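Local coordinates for flavoprotein (Thermotoga maritima, PDB 5V8S) that probably transfers electrons as an FMN-binding oxidoreductase of the flavo-diiron family, and carries a mu-oxo-diiron centre in its metallo-beta-lactamase-like domain, at residues A[178-183]-A[207-212]. The protein carries 1 engineered substitution. Residues are numbered along the deposited sequence; the frame is centred on the assembly and turned at random.
Sequences SCDVGG and TKYIVT. With FEO (mu-oxo-diiron), chain C.
Overlapping beta turns, type II' from Ser178 to Val181 and type II from Asp180 to Gly183, bring Asp180 and Gly183 against Tyr209 of helix 196-214, the closest CA pair being Gly183 and Tyr209 at 7.1 Å. With CG anti to its backbone N (chi1 178°), Tyr209 extends toward the diiron centre. Its CD2 meets Gly183 O at 3.3 Å, Gly183 C lies over one ring face, and Asp180 O sits near the ring plane at the edge, 3.4 Å from CE2. Tyr209 OH lies 3.1 Å from Asp180 CG, carboxylate and ring planes standing 78° apart; it is 3.2 Å from Asp180 OD1, at too poor an angle for hydrogen bonding. The Asp180 carboxylate bridges the irons, OD2 binding FE1 and OD1 binding FE2 at 2.1 Å each. Tyr209 OH hydrogen-bonds a water 2.9 Å away that ligates FE2 and donates to the bridging oxo atom, making the tyrosine second-shell. His97, Glu99 and His163 complete FE1's protein ligands; Asp101, engineered Asp102 and His240 those of FE2. Ser178 OG donates a hydrogen bond to Val181 O (2.6 Å). The first turn begins at the end of strand 175-179, paired with strand 235-238, while Tyr255 of helix 248-260 touches Tyr209 and hydrogen-bonds Gly183 O.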
loop_
_atom_site.group_PDB
_atom_site.type_symbol
_atom_site.label_atom_id
_atom_site.label_comp_id
_atom_site.label_asym_id
_atom_site.label_seq_id
_atom_site.Cartn_x
_atom_site.Cartn_y
_atom_site.Cartn_z
ATOM N N SER A 178 -25.594 11.693 -16.150
ATOM C CA SER A 178 -24.412 12.367 -15.648
ATOM C C SER A 178 -23.184 11.479 -15.538
ATOM O O SER A 178 -22.132 11.971 -15.129
ATOM C CB SER A 178 -24.717 12.976 -14.275
ATOM O OG SER A 178 -25.229 11.998 -13.402
ATOM N N CYS A 179 -23.290 10.192 -15.865
ATOM C CA CYS A 179 -22.167 9.259 -15.809
ATOM C C CYS A 179 -21.459 9.294 -14.447
ATOM O O CYS A 179 -22.098 9.022 -13.442
ATOM C CB CYS A 179 -21.218 9.439 -16.992
ATOM S SG CYS A 179 -20.260 7.943 -17.297
ATOM N N ASP A 180 -20.166 9.632 -14.362
ATOM C CA ASP A 180 -19.496 9.584 -13.054
ATOM C C ASP A 180 -19.985 10.650 -12.095
ATOM O O ASP A 180 -19.837 10.477 -10.875
ATOM C CB ASP A 180 -17.985 9.779 -13.168
ATOM C CG ASP A 180 -17.255 8.570 -13.753
ATOM O OD1 ASP A 180 -17.887 7.511 -13.951
ATOM O OD2 ASP A 180 -16.044 8.692 -14.035
ATOM N N VAL A 181 -20.544 11.742 -12.604
ATOM C CA VAL A 181 -21.010 12.835 -11.762
ATOM C C VAL A 181 -22.281 12.364 -11.062
ATOM O O VAL A 181 -23.311 12.137 -11.699
ATOM C CB VAL A 181 -21.248 14.104 -12.587
ATOM C CG1 VAL A 181 -21.779 15.223 -11.701
ATOM C CG2 VAL A 181 -19.965 14.538 -13.289
ATOM N N GLY A 182 -22.214 12.201 -9.749
ATOM C CA GLY A 182 -23.334 11.682 -8.994
ATOM C C GLY A 182 -23.278 10.196 -8.733
ATOM O O GLY A 182 -24.219 9.646 -8.139
ATOM N N GLY A 183 -22.183 9.535 -9.108
ATOM C CA GLY A 183 -22.041 8.125 -8.836
ATOM C C GLY A 183 -21.636 7.833 -7.403
ATOM O O GLY A 183 -21.288 8.718 -6.638
ATOM N N THR A 207 -19.538 9.288 -0.704
ATOM C CA THR A 207 -18.371 10.050 -0.277
ATOM C C THR A 207 -17.087 9.317 -0.641
ATOM O O THR A 207 -16.128 9.926 -1.127
ATOM C CB THR A 207 -18.425 10.281 1.228
ATOM O OG1 THR A 207 -19.622 11.008 1.519
ATOM C CG2 THR A 207 -17.218 11.093 1.678
ATOM N N LYS A 208 -17.052 8.007 -0.398
ATOM C CA LYS A 208 -15.872 7.213 -0.731
ATOM C C LYS A 208 -15.542 7.305 -2.217
ATOM O O LYS A 208 -14.372 7.443 -2.592
ATOM C CB LYS A 208 -16.130 5.765 -0.322
ATOM C CG LYS A 208 -14.933 4.838 -0.408
ATOM C CD LYS A 208 -15.381 3.441 0.041
ATOM C CE LYS A 208 -14.334 2.377 -0.095
ATOM N NZ LYS A 208 -14.863 1.059 0.386
ATOM N N TYR A 209 -16.565 7.216 -3.076
ATOM C CA TYR A 209 -16.398 7.366 -4.521
ATOM C C TYR A 209 -15.885 8.759 -4.879
ATOM O O TYR A 209 -14.939 8.906 -5.662
ATOM C CB TYR A 209 -17.746 7.088 -5.209
ATOM C CG TYR A 209 -17.690 7.273 -6.698
ATOM C CD1 TYR A 209 -17.265 6.242 -7.519
ATOM C CD2 TYR A 209 -18.060 8.485 -7.295
ATOM C CE1 TYR A 209 -17.204 6.404 -8.894
ATOM C CE2 TYR A 209 -17.989 8.649 -8.651
ATOM C CZ TYR A 209 -17.552 7.603 -9.442
ATOM O OH TYR A 209 -17.478 7.776 -10.806
ATOM N N ILE A 210 -16.500 9.801 -4.325
ATOM C CA ILE A 210 -16.066 11.162 -4.626
ATOM C C ILE A 210 -14.588 11.329 -4.340
ATOM O O ILE A 210 -13.825 11.825 -5.174
ATOM C CB ILE A 210 -16.890 12.195 -3.836
ATOM C CG1 ILE A 210 -18.333 12.217 -4.300
ATOM C CG2 ILE A 210 -16.273 13.571 -3.997
ATOM C CD1 ILE A 210 -19.254 12.979 -3.345
ATOM N N VAL A 211 -14.170 10.973 -3.131
ATOM C CA VAL A 211 -12.795 11.259 -2.733
ATOM C C VAL A 211 -11.815 10.447 -3.577
ATOM O O VAL A 211 -10.836 10.984 -4.114
ATOM C CB VAL A 211 -12.579 11.035 -1.225
ATOM C CG1 VAL A 211 -11.118 11.343 -0.854
ATOM C CG2 VAL A 211 -13.517 11.913 -0.383
ATOM N N THR A 212 -12.068 9.141 -3.713
ATOM C CA THR A 212 -11.126 8.277 -4.416
ATOM C C THR A 212 -11.049 8.577 -5.906
ATOM O O THR A 212 -9.953 8.554 -6.471
ATOM C CB THR A 212 -11.409 6.786 -4.190
ATOM O OG1 THR A 212 -12.729 6.436 -4.624
ATOM C CG2 THR A 212 -11.183 6.402 -2.722
HETATM FE FE1 FEO C . -14.416 7.633 -14.769
HETATM FE FE2 FEO C . -17.051 5.546 -14.203
HETATM O O FEO C . -15.518 6.149 -15.109
HETATM O O HOH W 1 -15.890 5.818 -12.267
HETATM O O HOH W 2 -14.167 6.552 -12.861
#